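Local coordinates for membrane protein (Acinetobacter baumannii AB307-0294, PDB 5DL5) that forms an outer-membrane beta-barrel of the OprD porin family that probably lets small solutes, and perhaps antibiotics, into the cell, at residues Y242-T256 with T299-D311. Sequence-based numbering, arbitrary orientation.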
# COMPACT_ATOMS: atom_id res chain seq x y z
N TYR A 242 -5.40 -12.40 4.99
CA TYR A 242 -6.41 -12.28 3.94
C TYR A 242 -6.86 -13.66 3.44
O TYR A 242 -6.07 -14.63 3.27
CB TYR A 242 -5.89 -11.55 2.72
CG TYR A 242 -5.45 -10.14 2.90
CD1 TYR A 242 -4.13 -9.86 3.20
CD2 TYR A 242 -6.33 -9.08 2.61
CE1 TYR A 242 -3.68 -8.53 3.27
CE2 TYR A 242 -5.95 -7.76 2.77
CZ TYR A 242 -4.60 -7.49 3.08
OH TYR A 242 -4.23 -6.22 3.16
N HIS A 243 -8.13 -13.68 3.13
CA HIS A 243 -8.72 -14.73 2.31
C HIS A 243 -9.22 -14.16 0.96
O HIS A 243 -10.08 -13.26 0.95
CB HIS A 243 -9.84 -15.37 3.10
CG HIS A 243 -10.66 -16.32 2.31
ND1 HIS A 243 -10.23 -17.60 2.04
CD2 HIS A 243 -11.82 -16.16 1.63
CE1 HIS A 243 -11.15 -18.24 1.33
NE2 HIS A 243 -12.12 -17.37 1.04
N THR A 244 -8.75 -14.71 -0.15
CA THR A 244 -9.13 -14.21 -1.47
C THR A 244 -9.61 -15.31 -2.37
O THR A 244 -8.97 -16.34 -2.56
CB THR A 244 -7.92 -13.54 -2.17
OG1 THR A 244 -7.38 -12.57 -1.32
CG2 THR A 244 -8.35 -12.85 -3.57
N LYS A 245 -10.75 -15.11 -2.95
CA LYS A 245 -11.26 -15.97 -3.99
C LYS A 245 -11.26 -15.18 -5.28
O LYS A 245 -11.95 -14.13 -5.43
CB LYS A 245 -12.69 -16.47 -3.69
CG LYS A 245 -13.07 -17.56 -4.66
CD LYS A 245 -14.41 -18.19 -4.33
CE LYS A 245 -15.51 -17.13 -4.49
NZ LYS A 245 -16.81 -17.68 -5.00
N PHE A 246 -10.46 -15.66 -6.19
CA PHE A 246 -10.34 -15.08 -7.50
C PHE A 246 -11.34 -15.70 -8.40
O PHE A 246 -11.47 -16.95 -8.46
CB PHE A 246 -8.90 -15.32 -8.11
CG PHE A 246 -7.84 -14.59 -7.40
CD1 PHE A 246 -7.53 -13.27 -7.75
CD2 PHE A 246 -7.14 -15.17 -6.40
CE1 PHE A 246 -6.51 -12.58 -7.08
CE2 PHE A 246 -6.11 -14.50 -5.73
CZ PHE A 246 -5.79 -13.19 -6.08
N ASP A 247 -12.02 -14.84 -9.14
CA ASP A 247 -13.10 -15.31 -10.17
C ASP A 247 -12.33 -16.04 -11.28
O ASP A 247 -11.11 -15.75 -11.56
CB ASP A 247 -13.75 -14.03 -10.73
CG ASP A 247 -15.02 -14.24 -11.56
OD1 ASP A 247 -16.14 -14.17 -10.95
OD2 ASP A 247 -14.96 -14.24 -12.85
N ALA A 248 -13.04 -16.91 -11.96
CA ALA A 248 -12.54 -17.71 -13.10
C ALA A 248 -11.96 -16.84 -14.18
O ALA A 248 -10.94 -17.19 -14.74
CB ALA A 248 -13.65 -18.57 -13.69
N ASN A 249 -12.54 -15.66 -14.40
CA ASN A 249 -12.01 -14.68 -15.36
C ASN A 249 -11.06 -13.64 -14.81
O ASN A 249 -10.73 -12.71 -15.49
CB ASN A 249 -13.17 -13.92 -16.02
CG ASN A 249 -14.19 -14.86 -16.61
OD1 ASN A 249 -15.39 -14.58 -16.59
ND2 ASN A 249 -13.74 -16.01 -17.06
N ALA A 250 -10.63 -13.79 -13.58
CA ALA A 250 -9.65 -12.87 -13.06
C ALA A 250 -8.25 -13.11 -13.59
O ALA A 250 -7.94 -14.16 -14.09
CB ALA A 250 -9.63 -12.94 -11.55
N HIS A 251 -7.39 -12.11 -13.36
CA HIS A 251 -6.03 -12.13 -13.73
C HIS A 251 -5.19 -12.56 -12.55
O HIS A 251 -5.21 -11.93 -11.49
CB HIS A 251 -5.62 -10.73 -14.21
CG HIS A 251 -6.14 -10.41 -15.55
ND1 HIS A 251 -7.29 -9.67 -15.77
CD2 HIS A 251 -5.64 -10.69 -16.77
CE1 HIS A 251 -7.49 -9.53 -17.06
NE2 HIS A 251 -6.48 -10.10 -17.68
N THR A 252 -4.45 -13.64 -12.74
CA THR A 252 -3.47 -14.10 -11.70
C THR A 252 -2.21 -14.57 -12.45
O THR A 252 -2.26 -14.65 -13.70
CB THR A 252 -4.03 -15.34 -10.93
OG1 THR A 252 -4.42 -16.39 -11.83
CG2 THR A 252 -5.16 -15.01 -10.07
N TYR A 253 -1.14 -14.94 -11.71
CA TYR A 253 0.12 -15.38 -12.35
C TYR A 253 0.68 -16.61 -11.60
O TYR A 253 1.30 -17.40 -12.24
CB TYR A 253 1.13 -14.30 -12.44
CG TYR A 253 1.43 -13.65 -11.11
CD1 TYR A 253 0.66 -12.61 -10.67
CD2 TYR A 253 2.52 -14.12 -10.22
CE1 TYR A 253 0.91 -11.96 -9.46
CE2 TYR A 253 2.76 -13.50 -8.96
CZ TYR A 253 1.96 -12.38 -8.63
OH TYR A 253 2.03 -11.69 -7.42
N SER A 254 0.42 -16.84 -10.32
CA SER A 254 1.09 -18.00 -9.57
C SER A 254 0.16 -19.21 -9.41
O SER A 254 0.42 -20.06 -8.61
CB SER A 254 1.59 -17.39 -8.21
OG SER A 254 0.47 -17.03 -7.41
N ALA A 255 -0.95 -19.34 -10.16
CA ALA A 255 -1.95 -20.38 -9.87
C ALA A 255 -1.37 -21.72 -10.11
O ALA A 255 -0.50 -21.84 -10.97
CB ALA A 255 -3.18 -20.27 -10.75
N THR A 256 -1.82 -22.73 -9.34
CA THR A 256 -1.45 -24.16 -9.65
C THR A 256 -2.71 -24.93 -9.84
O THR A 256 -3.82 -24.35 -9.74
CB THR A 256 -0.59 -24.79 -8.52
OG1 THR A 256 -1.16 -24.48 -7.22
CG2 THR A 256 0.76 -24.18 -8.59
N THR A 299 -1.56 -20.42 1.80
CA THR A 299 -2.08 -21.75 1.45
C THR A 299 -3.14 -21.51 0.30
O THR A 299 -3.51 -20.33 -0.03
CB THR A 299 -2.77 -22.41 2.65
OG1 THR A 299 -3.76 -21.55 3.18
CG2 THR A 299 -1.86 -22.59 3.76
N GLY A 300 -3.60 -22.60 -0.27
CA GLY A 300 -4.50 -22.65 -1.42
C GLY A 300 -3.79 -22.88 -2.74
O GLY A 300 -2.59 -23.12 -2.77
N ASN A 301 -4.49 -22.75 -3.84
CA ASN A 301 -3.93 -23.01 -5.13
C ASN A 301 -3.49 -21.75 -5.94
O ASN A 301 -3.35 -21.79 -7.18
CB ASN A 301 -4.81 -23.98 -5.94
CG ASN A 301 -6.20 -23.43 -6.13
OD1 ASN A 301 -6.52 -22.27 -5.75
ND2 ASN A 301 -7.05 -24.25 -6.64
N VAL A 302 -3.23 -20.65 -5.24
CA VAL A 302 -2.64 -19.50 -5.84
C VAL A 302 -1.97 -18.80 -4.74
O VAL A 302 -2.40 -18.89 -3.58
CB VAL A 302 -3.73 -18.62 -6.63
CG1 VAL A 302 -4.77 -18.01 -5.69
CG2 VAL A 302 -3.13 -17.51 -7.45
N GLY A 303 -0.94 -18.02 -5.09
CA GLY A 303 -0.42 -17.01 -4.19
C GLY A 303 -1.32 -15.79 -3.98
O GLY A 303 -2.43 -15.74 -4.48
N TYR A 304 -0.86 -14.87 -3.16
CA TYR A 304 -1.54 -13.61 -2.84
C TYR A 304 -1.27 -12.61 -4.01
O TYR A 304 -0.45 -11.69 -3.89
CB TYR A 304 -1.25 -13.11 -1.45
CG TYR A 304 -2.08 -11.91 -1.07
CD1 TYR A 304 -3.46 -11.98 -1.11
CD2 TYR A 304 -1.52 -10.65 -0.79
CE1 TYR A 304 -4.24 -10.88 -0.87
CE2 TYR A 304 -2.31 -9.55 -0.43
CZ TYR A 304 -3.68 -9.63 -0.55
OH TYR A 304 -4.58 -8.58 -0.37
N ASP A 305 -1.95 -12.85 -5.15
CA ASP A 305 -1.61 -12.17 -6.47
C ASP A 305 -2.43 -10.82 -6.46
O ASP A 305 -3.35 -10.66 -7.24
CB ASP A 305 -1.99 -13.06 -7.64
CG ASP A 305 -1.04 -14.22 -7.91
OD1 ASP A 305 -0.30 -14.67 -7.01
OD2 ASP A 305 -1.21 -14.87 -8.96
N TYR A 306 -2.17 -9.98 -5.45
CA TYR A 306 -2.85 -8.71 -5.26
C TYR A 306 -2.41 -7.69 -6.35
O TYR A 306 -1.32 -7.76 -6.97
CB TYR A 306 -2.71 -8.17 -3.83
CG TYR A 306 -1.38 -7.45 -3.56
CD1 TYR A 306 -0.21 -8.16 -3.32
CD2 TYR A 306 -1.27 -6.08 -3.65
CE1 TYR A 306 1.02 -7.52 -3.11
CE2 TYR A 306 -0.08 -5.47 -3.48
CZ TYR A 306 1.06 -6.19 -3.24
OH TYR A 306 2.29 -5.59 -3.12
N GLY A 307 -3.25 -6.72 -6.59
CA GLY A 307 -2.83 -5.64 -7.49
C GLY A 307 -3.00 -5.94 -8.94
O GLY A 307 -2.67 -5.11 -9.73
N GLN A 308 -3.61 -7.05 -9.34
CA GLN A 308 -3.68 -7.44 -10.73
C GLN A 308 -5.11 -7.24 -11.30
O GLN A 308 -5.33 -7.61 -12.42
CB GLN A 308 -3.37 -8.90 -10.91
CG GLN A 308 -2.09 -9.45 -10.28
CD GLN A 308 -0.88 -8.70 -10.72
OE1 GLN A 308 -0.17 -8.08 -9.93
NE2 GLN A 308 -0.67 -8.68 -11.93
N ASN A 309 -6.06 -6.77 -10.49
CA ASN A 309 -7.49 -6.68 -10.94
C ASN A 309 -8.11 -5.45 -10.32
O ASN A 309 -9.16 -5.55 -9.62
CB ASN A 309 -8.24 -7.96 -10.39
CG ASN A 309 -7.71 -9.29 -10.95
OD1 ASN A 309 -8.07 -9.63 -12.02
ND2 ASN A 309 -6.86 -10.02 -10.22
N ALA A 310 -7.43 -4.29 -10.41
CA ALA A 310 -7.94 -3.04 -9.97
C ALA A 310 -8.35 -3.05 -8.51
O ALA A 310 -9.35 -2.51 -8.12
CB ALA A 310 -9.03 -2.58 -10.89
N ASP A 311 -7.53 -3.73 -7.71
CA ASP A 311 -7.83 -4.08 -6.35
C ASP A 311 -6.92 -3.41 -5.32
O ASP A 311 -6.88 -3.88 -4.20
CB ASP A 311 -7.86 -5.65 -6.15
CG ASP A 311 -6.57 -6.31 -6.54
OD1 ASP A 311 -5.98 -5.96 -7.63
OD2 ASP A 311 -6.06 -7.17 -5.78
O HOH W 1 0.95 -9.30 -6.71
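In this OprD-family barrel, the loop that follows strand 233-246 is bound to the loop that follows strand 289-300 largely by side chains that bind backbone, Asp-305 and Asn-309 gripping the main chain of residues 251-254. Asp-305 shows the principle. Asp-305 OD2 accepts from Tyr-253 N at 2.8 Å in a nearly straight bond (177°) from the anti side, and from Ser-254 N on the syn side, both donors tilted from the carboxylate plane. The other oxygen, Asp-305 OD1, takes the hydroxyl of Ser-254 on its syn lone pair, with Ser-254 OG only 2.5 Å away. Tucked between its own backbone N and carbonyl carbon, Ser-254 OG also accepts from the Gly-303 amide. The ring of Tyr-253 stacks over this carboxylate with planes 6° apart, while its hydroxyl reaches the carbonyl of Tyr-306 through a water.

Asn-309 repeats the theme with an amide. Asn-309 OD1 accepts from His-251 N at 2.9 Å and ND2 donates to His-251 O, each bond lying on a lone pair in the carbonyl plane, so one residue's backbone fixes the rotation of the side-chain amide. On the strand itself, Phe-246 is sandwiched by methyls of Thr-252 and Thr-244, and its CE2 lies 3.8 Å from Val-302 CG1. Arg-218 of strand 216-229 packs beside Tyr-242, Thr-244 and Tyr-304. Tyr-304 holds its CG opposite the backbone N (chi1 -174°), which carries the ring into an offset stack with Tyr-242, centroids 4.8 Å apart; the hydroxyls of Tyr-304 and Tyr-242 bond to Ser-315 O and Pro-133 O respectively. Tyr-304 OH itself sits 3.4 Å above the centre of the Tyr-242 ring.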